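Putative hydrolase (Burkholderia cenocepacia, PDB 4X00) is probably an alpha/beta-hydrolase-fold enzyme that hydrolyses esters, perhaps aryl esters. Local coordinates at residues A212-Y226 with K236-R248. Numbering follows the deposited sequence. Where two conformers were deposited one is given.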
# COMPACT_ATOMS: atom_id res chain seq x y z
N ALA A 212 -0.21 6.29 15.62
CA ALA A 212 0.23 7.36 16.50
C ALA A 212 1.71 7.21 16.82
O ALA A 212 2.50 8.16 16.68
CB ALA A 212 -0.59 7.38 17.75
N LYS A 213 2.10 6.00 17.19
CA LYS A 213 3.50 5.76 17.51
C LYS A 213 4.40 5.88 16.26
O LYS A 213 5.42 6.56 16.30
CB LYS A 213 3.66 4.38 18.16
CG LYS A 213 5.08 4.03 18.57
CD LYS A 213 5.16 2.64 19.20
CE LYS A 213 6.61 2.32 19.57
NZ LYS A 213 6.76 0.91 20.00
N GLY A 214 4.04 5.23 15.16
CA GLY A 214 4.94 5.23 14.02
C GLY A 214 5.08 6.59 13.36
O GLY A 214 6.18 7.01 13.00
N LEU A 215 3.95 7.27 13.15
CA LEU A 215 4.00 8.57 12.49
C LEU A 215 4.64 9.62 13.36
O LEU A 215 5.44 10.43 12.88
CB LEU A 215 2.59 9.03 12.09
CG LEU A 215 1.96 8.25 10.95
CD1 LEU A 215 0.51 8.68 10.76
CD2 LEU A 215 2.75 8.45 9.66
N SER A 216 4.30 9.64 14.65
CA SER A 216 4.71 10.79 15.44
C SER A 216 6.21 10.77 15.65
O SER A 216 6.81 11.83 15.78
CB SER A 216 3.98 10.82 16.78
OG SER A 216 4.48 9.83 17.63
N LYS A 217 6.81 9.59 15.63
CA LYS A 217 8.25 9.50 15.85
C LYS A 217 9.12 9.66 14.60
O LYS A 217 10.34 9.69 14.71
CB LYS A 217 8.61 8.15 16.51
CG LYS A 217 8.42 8.08 18.01
CD LYS A 217 6.97 8.15 18.43
CE LYS A 217 6.60 6.97 19.28
NZ LYS A 217 7.62 6.67 20.35
N ALA A 218 8.51 9.74 13.42
CA ALA A 218 9.30 9.74 12.20
C ALA A 218 10.04 11.06 12.01
O ALA A 218 9.46 12.13 12.26
CB ALA A 218 8.41 9.45 10.99
N GLU A 219 11.29 10.98 11.54
CA GLU A 219 12.07 12.17 11.15
C GLU A 219 12.30 12.24 9.66
O GLU A 219 12.56 13.32 9.10
CB GLU A 219 13.44 12.18 11.84
CG GLU A 219 13.37 12.63 13.26
CD GLU A 219 12.92 14.06 13.36
OE1 GLU A 219 13.61 14.94 12.78
OE2 GLU A 219 11.89 14.30 14.01
N VAL A 220 12.26 11.11 8.98
CA VAL A 220 12.43 11.14 7.53
C VAL A 220 11.26 11.87 6.91
O VAL A 220 10.18 11.97 7.52
CB VAL A 220 12.54 9.73 6.90
CG1 VAL A 220 13.79 9.04 7.43
CG2 VAL A 220 11.28 8.91 7.15
N PRO A 221 11.44 12.37 5.69
CA PRO A 221 10.31 13.04 5.07
C PRO A 221 9.13 12.09 4.81
O PRO A 221 9.31 10.92 4.42
CB PRO A 221 10.88 13.56 3.74
CG PRO A 221 12.37 13.58 3.93
CD PRO A 221 12.66 12.43 4.87
N LEU A 222 7.95 12.64 5.01
CA LEU A 222 6.70 11.94 4.77
C LEU A 222 5.82 12.78 3.85
O LEU A 222 5.60 13.98 4.10
CB LEU A 222 5.96 11.67 6.07
CG LEU A 222 6.68 10.79 7.09
CD1 LEU A 222 5.88 10.75 8.38
CD2 LEU A 222 6.87 9.39 6.52
N LEU A 223 5.29 12.13 2.82
CA LEU A 223 4.39 12.78 1.87
C LEU A 223 3.08 11.98 1.81
O LEU A 223 3.11 10.77 1.64
CB LEU A 223 5.04 12.86 0.49
CG LEU A 223 4.16 13.38 -0.66
CD1 LEU A 223 3.73 14.83 -0.41
CD2 LEU A 223 4.94 13.26 -1.95
N LEU A 224 1.96 12.66 1.97
CA LEU A 224 0.65 12.03 1.89
C LEU A 224 -0.00 12.52 0.61
O LEU A 224 -0.26 13.71 0.46
CB LEU A 224 -0.19 12.38 3.10
CG LEU A 224 -0.13 11.33 4.22
CD1 LEU A 224 1.32 11.09 4.75
CD2 LEU A 224 -1.10 11.75 5.33
N LEU A 225 -0.26 11.61 -0.32
CA LEU A 225 -0.84 11.95 -1.62
C LEU A 225 -2.18 11.25 -1.68
O LEU A 225 -2.21 10.01 -1.64
CB LEU A 225 0.05 11.49 -2.77
CG LEU A 225 1.43 12.09 -3.00
CD1 LEU A 225 2.03 11.48 -4.27
CD2 LEU A 225 1.34 13.54 -3.26
N TYR A 226 -3.28 12.01 -1.77
CA TYR A 226 -4.64 11.40 -1.75
C TYR A 226 -5.45 11.93 -2.91
O TYR A 226 -5.38 13.14 -3.23
CB TYR A 226 -5.40 11.76 -0.45
CG TYR A 226 -4.94 10.99 0.75
CD1 TYR A 226 -3.66 11.14 1.24
CD2 TYR A 226 -5.80 10.10 1.41
CE1 TYR A 226 -3.22 10.43 2.34
CE2 TYR A 226 -5.37 9.40 2.54
CZ TYR A 226 -4.07 9.56 2.98
OH TYR A 226 -3.60 8.87 4.08
N LYS A 236 -9.44 14.13 3.51
CA LYS A 236 -9.07 15.24 4.38
C LYS A 236 -8.98 14.83 5.86
O LYS A 236 -8.03 15.22 6.53
CB LYS A 236 -10.01 16.42 4.17
CG LYS A 236 -9.83 17.06 2.80
CD LYS A 236 -10.70 18.29 2.65
CE LYS A 236 -10.47 18.95 1.30
NZ LYS A 236 -11.24 20.21 1.21
N PRO A 237 -9.91 14.01 6.37
CA PRO A 237 -9.77 13.65 7.79
C PRO A 237 -8.55 12.77 8.05
O PRO A 237 -7.94 12.91 9.10
CB PRO A 237 -11.07 12.90 8.08
CG PRO A 237 -12.07 13.51 7.11
CD PRO A 237 -11.27 13.72 5.85
N SER A 238 -8.18 11.91 7.12
CA SER A 238 -6.99 11.09 7.30
C SER A 238 -5.73 11.95 7.29
O SER A 238 -4.85 11.77 8.13
CB SER A 238 -6.93 10.03 6.22
OG SER A 238 -7.96 9.07 6.43
N ILE A 239 -5.65 12.87 6.33
CA ILE A 239 -4.52 13.79 6.26
C ILE A 239 -4.43 14.61 7.54
O ILE A 239 -3.35 14.76 8.11
CB ILE A 239 -4.63 14.70 5.03
CG1 ILE A 239 -4.35 13.89 3.76
CG2 ILE A 239 -3.60 15.86 5.12
CD1 ILE A 239 -4.76 14.60 2.49
N ALA A 240 -5.56 15.10 8.02
CA ALA A 240 -5.56 15.96 9.20
C ALA A 240 -5.13 15.17 10.44
O ALA A 240 -4.37 15.68 11.26
CB ALA A 240 -6.94 16.60 9.42
N ARG A 241 -5.58 13.93 10.56
CA ARG A 241 -5.16 13.10 11.68
C ARG A 241 -3.66 12.84 11.62
O ARG A 241 -2.97 12.97 12.62
CB ARG A 241 -5.93 11.77 11.68
CG ARG A 241 -5.45 10.78 12.72
CD ARG A 241 -5.61 11.28 14.14
NE ARG A 241 -5.28 10.18 15.05
CZ ARG A 241 -4.75 10.32 16.26
NH1 ARG A 241 -4.48 11.52 16.75
NH2 ARG A 241 -4.49 9.23 16.97
N ALA A 242 -3.15 12.52 10.44
CA ALA A 242 -1.71 12.31 10.30
C ALA A 242 -0.90 13.56 10.63
O ALA A 242 0.13 13.44 11.31
CB ALA A 242 -1.38 11.82 8.90
N LYS A 243 -1.33 14.73 10.14
CA LYS A 243 -0.59 15.95 10.43
C LYS A 243 -0.67 16.31 11.90
O LYS A 243 0.25 16.93 12.44
CB LYS A 243 -1.11 17.11 9.58
CG LYS A 243 -0.64 17.03 8.14
CD LYS A 243 -1.10 18.22 7.34
CE LYS A 243 -0.50 18.18 5.95
NZ LYS A 243 -0.82 19.43 5.16
N SER A 244 -1.76 15.91 12.57
CA SER A 244 -1.90 16.14 14.00
C SER A 244 -0.83 15.34 14.75
O SER A 244 -0.27 15.80 15.75
CB SER A 244 -3.32 15.75 14.45
OG SER A 244 -3.52 16.01 15.82
N LEU A 245 -0.54 14.16 14.23
CA LEU A 245 0.46 13.30 14.83
C LEU A 245 1.88 13.72 14.50
O LEU A 245 2.78 13.60 15.34
CB LEU A 245 0.23 11.86 14.37
CG LEU A 245 -1.04 11.24 14.96
CD1 LEU A 245 -1.33 9.94 14.23
CD2 LEU A 245 -0.89 11.01 16.47
N ASN A 246 2.07 14.20 13.27
CA ASN A 246 3.40 14.62 12.82
C ASN A 246 3.25 15.85 11.96
O ASN A 246 2.87 15.76 10.81
CB ASN A 246 4.09 13.50 12.04
CG ASN A 246 5.51 13.84 11.66
OD1 ASN A 246 5.88 15.01 11.52
ND2 ASN A 246 6.33 12.82 11.47
N PRO A 247 3.58 17.03 12.52
CA PRO A 247 3.30 18.30 11.81
C PRO A 247 4.26 18.54 10.66
O PRO A 247 4.07 19.51 9.91
CB PRO A 247 3.49 19.36 12.90
CG PRO A 247 4.52 18.72 13.83
CD PRO A 247 4.14 17.25 13.86
N ARG A 248 5.28 17.70 10.50
CA ARG A 248 6.18 17.88 9.35
C ARG A 248 5.70 17.14 8.10
O ARG A 248 6.31 17.26 7.04
CB ARG A 248 7.60 17.47 9.72
CG ARG A 248 8.20 18.52 10.66
CD ARG A 248 9.37 18.07 11.45
NE ARG A 248 10.57 17.82 10.66
CZ ARG A 248 11.54 18.72 10.48
NH1 ARG A 248 12.61 18.40 9.79
NH2 ARG A 248 11.41 19.95 10.98
O HOH W 1 5.37 14.29 15.65
O HOH W 2 8.35 15.07 12.65
O HOH W 3 9.64 14.79 11.03
O HOH W 4 13.14 15.76 10.28
O HOH W 5 8.56 13.52 9.24
O HOH W 6 7.95 15.15 6.60
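Asn246 inserts its side-chain amide into the turn between helix 211-216 and strand 222-227, where ND2 donates to Leu215 O at 2.9 Å (N-H...O 147°) and, weakly, to Ala218 O. With CG anti to the backbone N (chi1 -175°), the amide extends toward the carbonyls of Leu215 and Ala218. Leu222 CD1 packs against the same nitrogen at 3.7 Å, the two side chains crossing at about a right angle. Further up the helix, both methyls of Leu245 close on Ala212, and CD1 also meets Leu215 CD1. Ala242 CB is wedged between Leu215 CD1 and Leu224 CD2, the latter only 3.6 Å away. At the far end Ile239 lays CG1 over one face of the Tyr226 ring, a CH-pi contact 4.1 Å from the centroid. Helix 235-245 is the crossover of the beta-alpha-beta unit linking parallel strands 222-227 and 250-254 of the alpha/beta hydrolase sheet; residues 236-245 run nearly antiparallel (172°) to strand residues 222-226. Ala218 N also donates to Leu215 O, from the face of its plane opposite to ND2, while Arg248 N holds the amide by donating to Asn246 OD1 at 2.9 Å, forming an Asx turn just past the helix. Water 1 bridges Ser216 O and Leu245 O; water 2 joins Ala218 O to Asn246 OD1. Tyr226 OH is bonded to Gly138 O, and Arg241 forms a salt bridge with Glu141.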